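Local coordinates for protein fatty acid synthase 1, isoform A (Drosophila melanogaster, PDB 6FN6) that probably carries out the dehydration and reduction steps of fatty acid synthesis, as the dehydratase, enoylreductase and ketoreductase region of a multifunctional synthase, at residues P122-Y135 and F149-T161. Numbering follows the deposited sequence.
Sequences PSAVAKELGTNDVY and FRGIVRSDTVAST
Pro122 lays its CB against CG2 of Thr161, and Ser123, next in line, shows how a carboxylate can pin a loop to a turn. Its backbone N reaches OD2 of Asp156 at 3.3 Å, on that oxygen's anti lone pair, while OD1 accepts bonds from the backbone N-H of Ser160 and Thr161, so the group that opens the type I turn Asp156-Ala159 is gripped by three backbone N-H groups. Ala126 sets its methyl against Thr157, whose OG1 pairs with Arg970 of helix 963-974, in the KR domain. At Glu128, OE1 lies 3.0 Å from NE of Arg154 in a salt bridge whose hydrogen bond is weak; with chi1 at 79°, CG stands between backbone N and carbonyl carbon and the carboxylate comes obliquely against Arg154 CD, OE1 and OE2 both near it. Leu129 and Ser155 form an antiparallel hydrogen-bonded pair, the leucine N lying 2.7 Å from Ser155 O. Beyond Gly130, the N-cap, Val134 crosses Ile152 at about a right angle, CG1 to CD1 4.0 Å. Tyr135 ends the walk with its ring between two aliphatic groups: CG of Arg150 sits 4.0 Å from the ring centroid in a CH-pi contact, and CG1 of Val134 lies over the opposite face. Its OH accepts a hydrogen bond from the backbone N of Ile152 at 3.0 Å, nearly straight at 169°, and also pairs with Gln179 of helix 170-183. A phenylalanine here would probably leave the Ile152 N-H and Gln179 OE1 without their hydroxyl partner. A short, weakly bonded strand at the sheet's edge, leading into a helix that crosses strand 152-155 almost perpendicularly, thus belongs to what is predicted to be the C-terminal hotdog fold of the dehydratase, with Phe149 beside the predicted catalytic pair His24 and Asp175.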
ATOM      1  N   PRO A 122       6.278  16.388 -36.562  1.00 43.96           N
ATOM      2  CA  PRO A 122       7.702  16.138 -36.297  1.00 41.14           C
ATOM      3  C   PRO A 122       8.473  17.394 -35.911  1.00 41.89           C
ATOM      4  O   PRO A 122       8.177  18.475 -36.413  1.00 42.58           O
ATOM      5  CB  PRO A 122       8.216  15.581 -37.629  1.00 41.80           C
ATOM      6  CG  PRO A 122       7.020  15.003 -38.291  1.00 43.47           C
ATOM      7  CD  PRO A 122       5.868  15.876 -37.882  1.00 45.77           C
ATOM      8  N   SER A 123       9.447  17.239 -35.019  1.00 49.60           N
ATOM      9  CA  SER A 123      10.293  18.350 -34.602  1.00 49.27           C
ATOM     10  C   SER A 123      11.273  18.718 -35.710  1.00 50.22           C
ATOM     11  O   SER A 123      11.890  17.845 -36.319  1.00 48.87           O
ATOM     12  CB  SER A 123      11.055  17.997 -33.324  1.00 51.05           C
ATOM     13  OG  SER A 123      11.873  19.075 -32.902  1.00 52.02           O
ATOM     14  N   ALA A 124      11.401  20.015 -35.969  1.00 47.85           N
ATOM     15  CA  ALA A 124      12.295  20.512 -37.006  1.00 47.12           C
ATOM     16  C   ALA A 124      13.386  21.396 -36.405  1.00 44.90           C
ATOM     17  O   ALA A 124      13.966  22.234 -37.093  1.00 45.16           O
ATOM     18  CB  ALA A 124      11.507  21.274 -38.053  1.00 46.74           C
ATOM     19  N   VAL A 125      13.656  21.210 -35.118  1.00 39.77           N
ATOM     20  CA  VAL A 125      14.664  21.995 -34.415  1.00 39.53           C
ATOM     21  C   VAL A 125      16.052  21.619 -34.909  1.00 39.10           C
ATOM     22  O   VAL A 125      16.952  22.456 -34.950  1.00 39.75           O
ATOM     23  CB  VAL A 125      14.544  21.816 -32.886  1.00 38.29           C
ATOM     24  CG1 VAL A 125      15.660  22.560 -32.160  1.00 38.25           C
ATOM     25  CG2 VAL A 125      13.192  22.308 -32.409  1.00 39.09           C
ATOM     26  N   ALA A 126      16.228  20.346 -35.240  1.00 38.16           N
ATOM     27  CA  ALA A 126      17.485  19.857 -35.790  1.00 38.00           C
ATOM     28  C   ALA A 126      17.185  18.723 -36.764  1.00 38.06           C
ATOM     29  O   ALA A 126      16.054  18.241 -36.827  1.00 37.99           O
ATOM     30  CB  ALA A 126      18.417  19.395 -34.685  1.00 36.66           C
ATOM     31  N   LYS A 127      18.192  18.299 -37.520  1.00 38.41           N
ATOM     32  CA  LYS A 127      17.997  17.248 -38.512  1.00 38.80           C
ATOM     33  C   LYS A 127      17.454  15.990 -37.846  1.00 37.39           C
ATOM     34  O   LYS A 127      17.765  15.708 -36.692  1.00 36.03           O
ATOM     35  CB  LYS A 127      19.308  16.938 -39.244  1.00 39.43           C
ATOM     36  CG  LYS A 127      19.146  15.948 -40.393  1.00 40.29           C
ATOM     37  CD  LYS A 127      20.360  15.914 -41.314  1.00 41.55           C
ATOM     38  CE  LYS A 127      20.051  15.151 -42.592  1.00 42.94           C
ATOM     39  NZ  LYS A 127      21.101  15.338 -43.626  1.00 44.67           N
ATOM     40  N   GLU A 128      16.629  15.245 -38.576  1.00 46.54           N
ATOM     41  CA  GLU A 128      16.087  13.994 -38.067  1.00 49.02           C
ATOM     42  C   GLU A 128      17.187  12.945 -38.006  1.00 45.32           C
ATOM     43  O   GLU A 128      18.204  13.052 -38.694  1.00 50.72           O
ATOM     44  CB  GLU A 128      14.926  13.498 -38.938  1.00 57.01           C
ATOM     45  CG  GLU A 128      15.336  12.805 -40.234  1.00 62.96           C
ATOM     46  CD  GLU A 128      14.154  12.178 -40.954  1.00 66.67           C
ATOM     47  OE1 GLU A 128      14.380  11.342 -41.857  1.00 68.54           O
ATOM     48  OE2 GLU A 128      12.998  12.511 -40.607  1.00 66.64           O
ATOM     49  N   LEU A 129      16.977  11.934 -37.175  1.00 38.16           N
ATOM     50  CA  LEU A 129      17.943  10.859 -37.030  1.00 36.47           C
ATOM     51  C   LEU A 129      17.588   9.711 -37.964  1.00 38.57           C
ATOM     52  O   LEU A 129      16.423   9.333 -38.085  1.00 40.22           O
ATOM     53  CB  LEU A 129      17.991  10.361 -35.584  1.00 34.83           C
ATOM     54  CG  LEU A 129      18.234  11.406 -34.494  1.00 33.07           C
ATOM     55  CD1 LEU A 129      18.031  10.796 -33.109  1.00 32.68           C
ATOM     56  CD2 LEU A 129      19.625  11.984 -34.615  1.00 33.53           C
ATOM     57  N   GLY A 130      18.598   9.173 -38.639  1.00 36.23           N
ATOM     58  CA  GLY A 130      18.430   7.965 -39.423  1.00 37.15           C
ATOM     59  C   GLY A 130      18.651   6.739 -38.563  1.00 36.18           C
ATOM     60  O   GLY A 130      19.012   6.850 -37.393  1.00 34.86           O
ATOM     61  N   THR A 131      18.452   5.562 -39.146  1.00 37.04           N
ATOM     62  CA  THR A 131      18.641   4.320 -38.411  1.00 36.41           C
ATOM     63  C   THR A 131      20.049   4.235 -37.825  1.00 36.05           C
ATOM     64  O   THR A 131      20.224   3.818 -36.684  1.00 37.75           O
ATOM     65  CB  THR A 131      18.381   3.088 -39.308  1.00 37.88           C
ATOM     66  OG1 THR A 131      18.703   1.895 -38.588  1.00 37.46           O
ATOM     67  CG2 THR A 131      19.210   3.148 -40.591  1.00 42.44           C
ATOM     68  N   ASN A 132      21.047   4.660 -38.590  1.00 37.18           N
ATOM     69  CA  ASN A 132      22.432   4.588 -38.135  1.00 37.28           C
ATOM     70  C   ASN A 132      22.729   5.640 -37.070  1.00 36.16           C
ATOM     71  O   ASN A 132      23.495   5.390 -36.140  1.00 35.58           O
ATOM     72  CB  ASN A 132      23.390   4.746 -39.317  1.00 41.95           C
ATOM     73  CG  ASN A 132      23.374   3.544 -40.242  1.00 45.03           C
ATOM     74  OD1 ASN A 132      23.261   2.401 -39.794  1.00 43.46           O
ATOM     75  ND2 ASN A 132      23.485   3.796 -41.543  1.00 47.20           N
ATOM     76  N   ASP A 133      22.125   6.817 -37.208  1.00 40.71           N
ATOM     77  CA  ASP A 133      22.267   7.867 -36.203  1.00 39.22           C
ATOM     78  C   ASP A 133      21.720   7.398 -34.861  1.00 39.43           C
ATOM     79  O   ASP A 133      22.360   7.560 -33.825  1.00 39.10           O
ATOM     80  CB  ASP A 133      21.541   9.143 -36.635  1.00 39.04           C
ATOM     81  CG  ASP A 133      22.098   9.729 -37.912  1.00 45.25           C
ATOM     82  OD1 ASP A 133      23.331   9.664 -38.109  1.00 48.15           O
ATOM     83  OD2 ASP A 133      21.302  10.260 -38.714  1.00 45.81           O
ATOM     84  N   VAL A 134      20.520   6.827 -34.894  1.00 41.75           N
ATOM     85  CA  VAL A 134      19.842   6.374 -33.688  1.00 37.56           C
ATOM     86  C   VAL A 134      20.690   5.365 -32.928  1.00 38.93           C
ATOM     87  O   VAL A 134      20.868   5.483 -31.719  1.00 42.13           O
ATOM     88  CB  VAL A 134      18.462   5.782 -34.031  1.00 37.25           C
ATOM     89  CG1 VAL A 134      17.892   5.002 -32.849  1.00 36.77           C
ATOM     90  CG2 VAL A 134      17.509   6.876 -34.463  1.00 37.18           C
ATOM     91  N   TYR A 135      21.197   4.361 -33.631  1.00 35.22           N
ATOM     92  CA  TYR A 135      21.854   3.248 -32.965  1.00 35.35           C
ATOM     93  C   TYR A 135      23.319   3.553 -32.659  1.00 38.08           C
ATOM     94  O   TYR A 135      23.951   2.854 -31.867  1.00 38.39           O
ATOM     95  CB  TYR A 135      21.710   1.977 -33.803  1.00 35.31           C
ATOM     96  CG  TYR A 135      20.299   1.436 -33.739  1.00 34.20           C
ATOM     97  CD1 TYR A 135      19.858   0.733 -32.626  1.00 33.94           C
ATOM     98  CD2 TYR A 135      19.400   1.656 -34.772  1.00 33.84           C
ATOM     99  CE1 TYR A 135      18.566   0.254 -32.551  1.00 31.92           C
ATOM    100  CE2 TYR A 135      18.110   1.179 -34.708  1.00 33.31           C
ATOM    101  CZ  TYR A 135      17.695   0.484 -33.593  1.00 32.49           C
ATOM    102  OH  TYR A 135      16.408   0.001 -33.526  1.00 32.99           O
ATOM    103  N   PHE A 149      16.319  -6.298 -34.124  1.00 37.29           N
ATOM    104  CA  PHE A 149      16.149  -5.368 -33.011  1.00 35.39           C
ATOM    105  C   PHE A 149      16.642  -3.975 -33.391  1.00 34.75           C
ATOM    106  O   PHE A 149      16.455  -3.018 -32.641  1.00 33.38           O
ATOM    107  CB  PHE A 149      16.882  -5.867 -31.763  1.00 34.84           C
ATOM    108  CG  PHE A 149      16.127  -6.914 -30.992  1.00 34.98           C
ATOM    109  CD1 PHE A 149      15.253  -6.548 -29.982  1.00 33.79           C
ATOM    110  CD2 PHE A 149      16.288  -8.259 -31.274  1.00 36.49           C
ATOM    111  CE1 PHE A 149      14.553  -7.502 -29.267  1.00 34.07           C
ATOM    112  CE2 PHE A 149      15.592  -9.218 -30.563  1.00 36.77           C
ATOM    113  CZ  PHE A 149      14.723  -8.839 -29.559  1.00 35.54           C
ATOM    114  N   ARG A 150      17.285  -3.865 -34.550  1.00 50.33           N
ATOM    115  CA  ARG A 150      17.629  -2.562 -35.101  1.00 51.82           C
ATOM    116  C   ARG A 150      16.469  -2.080 -35.970  1.00 49.17           C
ATOM    117  O   ARG A 150      16.633  -1.834 -37.164  1.00 50.57           O
ATOM    118  CB  ARG A 150      18.930  -2.633 -35.905  1.00 55.14           C
ATOM    119  CG  ARG A 150      20.186  -2.542 -35.046  1.00 55.45           C
ATOM    120  CD  ARG A 150      21.448  -2.769 -35.863  1.00 56.93           C
ATOM    121  NE  ARG A 150      21.669  -1.723 -36.859  1.00 58.15           N
ATOM    122  CZ  ARG A 150      22.535  -0.719 -36.727  1.00 61.45           C
ATOM    123  NH1 ARG A 150      23.279  -0.597 -35.632  1.00 61.89           N
ATOM    124  NH2 ARG A 150      22.658   0.172 -37.699  1.00 62.98           N
ATOM    125  N   GLY A 151      15.297  -1.943 -35.354  1.00 35.32           N
ATOM    126  CA  GLY A 151      14.066  -1.702 -36.085  1.00 36.31           C
ATOM    127  C   GLY A 151      13.602  -0.260 -36.165  1.00 35.56           C
ATOM    128  O   GLY A 151      12.585   0.028 -36.797  1.00 38.77           O
ATOM    129  N   ILE A 152      14.323   0.645 -35.514  1.00 34.28           N
ATOM    130  CA  ILE A 152      14.029   2.068 -35.644  1.00 34.64           C
ATOM    131  C   ILE A 152      14.600   2.573 -36.964  1.00 38.90           C
ATOM    132  O   ILE A 152      15.804   2.804 -37.084  1.00 36.85           O
ATOM    133  CB  ILE A 152      14.586   2.875 -34.461  1.00 32.41           C
ATOM    134  CG1 ILE A 152      13.969   2.382 -33.150  1.00 31.41           C
ATOM    135  CG2 ILE A 152      14.306   4.363 -34.660  1.00 32.34           C
ATOM    136  CD1 ILE A 152      14.573   2.999 -31.897  1.00 30.61           C
ATOM    137  N   VAL A 153      13.727   2.737 -37.951  1.00 61.05           N
ATOM    138  CA  VAL A 153      14.122   3.262 -39.253  1.00 63.84           C
ATOM    139  C   VAL A 153      14.348   4.768 -39.163  1.00 63.85           C
ATOM    140  O   VAL A 153      15.251   5.305 -39.805  1.00 63.76           O
ATOM    141  CB  VAL A 153      13.079   2.937 -40.345  1.00 66.88           C
ATOM    142  CG1 VAL A 153      13.080   1.445 -40.654  1.00 69.11           C
ATOM    143  CG2 VAL A 153      11.694   3.391 -39.929  1.00 66.79           C
ATOM    144  N   ARG A 154      13.521   5.447 -38.373  1.00 42.10           N
ATOM    145  CA  ARG A 154      13.539   6.904 -38.328  1.00 44.06           C
ATOM    146  C   ARG A 154      13.074   7.484 -36.992  1.00 36.98           C
ATOM    147  O   ARG A 154      12.240   6.902 -36.299  1.00 35.89           O
ATOM    148  CB  ARG A 154      12.659   7.444 -39.458  1.00 51.42           C
ATOM    149  CG  ARG A 154      12.718   8.948 -39.667  1.00 61.12           C
ATOM    150  CD  ARG A 154      12.181   9.347 -41.040  1.00 73.20           C
ATOM    151  NE  ARG A 154      12.955   8.752 -42.132  1.00 84.78           N
ATOM    152  CZ  ARG A 154      12.570   7.709 -42.866  1.00 95.27           C
ATOM    153  NH1 ARG A 154      11.409   7.104 -42.643  1.00 98.24           N
ATOM    154  NH2 ARG A 154      13.363   7.264 -43.831  1.00 99.97           N
ATOM    155  N   SER A 155      13.639   8.635 -36.641  1.00 34.51           N
ATOM    156  CA  SER A 155      13.235   9.382 -35.454  1.00 33.51           C
ATOM    157  C   SER A 155      13.602  10.850 -35.607  1.00 33.86           C
ATOM    158  O   SER A 155      14.638  11.178 -36.181  1.00 34.20           O
ATOM    159  CB  SER A 155      13.895   8.814 -34.199  1.00 31.99           C
ATOM    160  OG  SER A 155      13.733   9.699 -33.102  1.00 31.25           O
ATOM    161  N   ASP A 156      12.764  11.734 -35.080  1.00 42.31           N
ATOM    162  CA  ASP A 156      13.094  13.151 -35.060  1.00 40.75           C
ATOM    163  C   ASP A 156      14.089  13.420 -33.932  1.00 39.73           C
ATOM    164  O   ASP A 156      14.326  12.561 -33.082  1.00 39.64           O
ATOM    165  CB  ASP A 156      11.830  14.005 -34.909  1.00 41.94           C
ATOM    166  CG  ASP A 156      11.121  13.785 -33.588  1.00 44.20           C
ATOM    167  OD1 ASP A 156      11.368  12.752 -32.929  1.00 44.49           O
ATOM    168  OD2 ASP A 156      10.298  14.647 -33.213  1.00 43.59           O
ATOM    169  N   THR A 157      14.678  14.609 -33.937  1.00 43.00           N
ATOM    170  CA  THR A 157      15.795  14.915 -33.049  1.00 41.14           C
ATOM    171  C   THR A 157      15.448  14.755 -31.566  1.00 40.57           C
ATOM    172  O   THR A 157      16.325  14.470 -30.753  1.00 41.18           O
ATOM    173  CB  THR A 157      16.324  16.348 -33.289  1.00 41.38           C
ATOM    174  OG1 THR A 157      17.354  16.648 -32.340  1.00 39.75           O
ATOM    175  CG2 THR A 157      15.212  17.371 -33.162  1.00 42.21           C
ATOM    176  N   VAL A 158      14.179  14.940 -31.210  1.00 40.08           N
ATOM    177  CA  VAL A 158      13.763  14.815 -29.812  1.00 41.72           C
ATOM    178  C   VAL A 158      13.027  13.504 -29.551  1.00 30.55           C
ATOM    179  O   VAL A 158      12.610  13.238 -28.421  1.00 30.05           O
ATOM    180  CB  VAL A 158      12.878  16.002 -29.383  1.00 32.03           C
ATOM    181  CG1 VAL A 158      13.675  17.300 -29.420  1.00 32.68           C
ATOM    182  CG2 VAL A 158      11.627  16.096 -30.261  1.00 33.13           C
ATOM    183  N   ALA A 159      12.885  12.678 -30.583  1.00 30.77           N
ATOM    184  CA  ALA A 159      12.199  11.397 -30.452  1.00 31.56           C
ATOM    185  C   ALA A 159      10.769  11.583 -29.939  1.00 30.90           C
ATOM    186  O   ALA A 159      10.342  10.919 -28.996  1.00 30.35           O
ATOM    187  CB  ALA A 159      12.976  10.473 -29.526  1.00 29.29           C
ATOM    188  N   SER A 160      10.040  12.501 -30.566  1.00 36.76           N
ATOM    189  CA  SER A 160       8.626  12.687 -30.276  1.00 36.35           C
ATOM    190  C   SER A 160       7.806  11.908 -31.295  1.00 39.57           C
ATOM    191  O   SER A 160       6.712  11.428 -30.999  1.00 40.89           O
ATOM    192  CB  SER A 160       8.253  14.168 -30.301  1.00 34.19           C
ATOM    193  OG  SER A 160       8.422  14.714 -31.596  1.00 35.26           O
ATOM    194  N   THR A 161       8.349  11.792 -32.502  1.00 47.77           N
ATOM    195  CA  THR A 161       7.742  10.984 -33.551  1.00 49.41           C
ATOM    196  C   THR A 161       8.834  10.206 -34.280  1.00 46.96           C
ATOM    197  O   THR A 161      10.008  10.570 -34.221  1.00 45.18           O
ATOM    198  CB  THR A 161       6.947  11.844 -34.551  1.00 49.03           C
ATOM    199  OG1 THR A 161       6.270  10.992 -35.483  1.00 55.32           O
ATOM    200  CG2 THR A 161       7.868  12.790 -35.306  1.00 48.44           C
TER
HETATM  201  O   HOH W   1      19.443  15.797 -34.722  1.00 27.79           O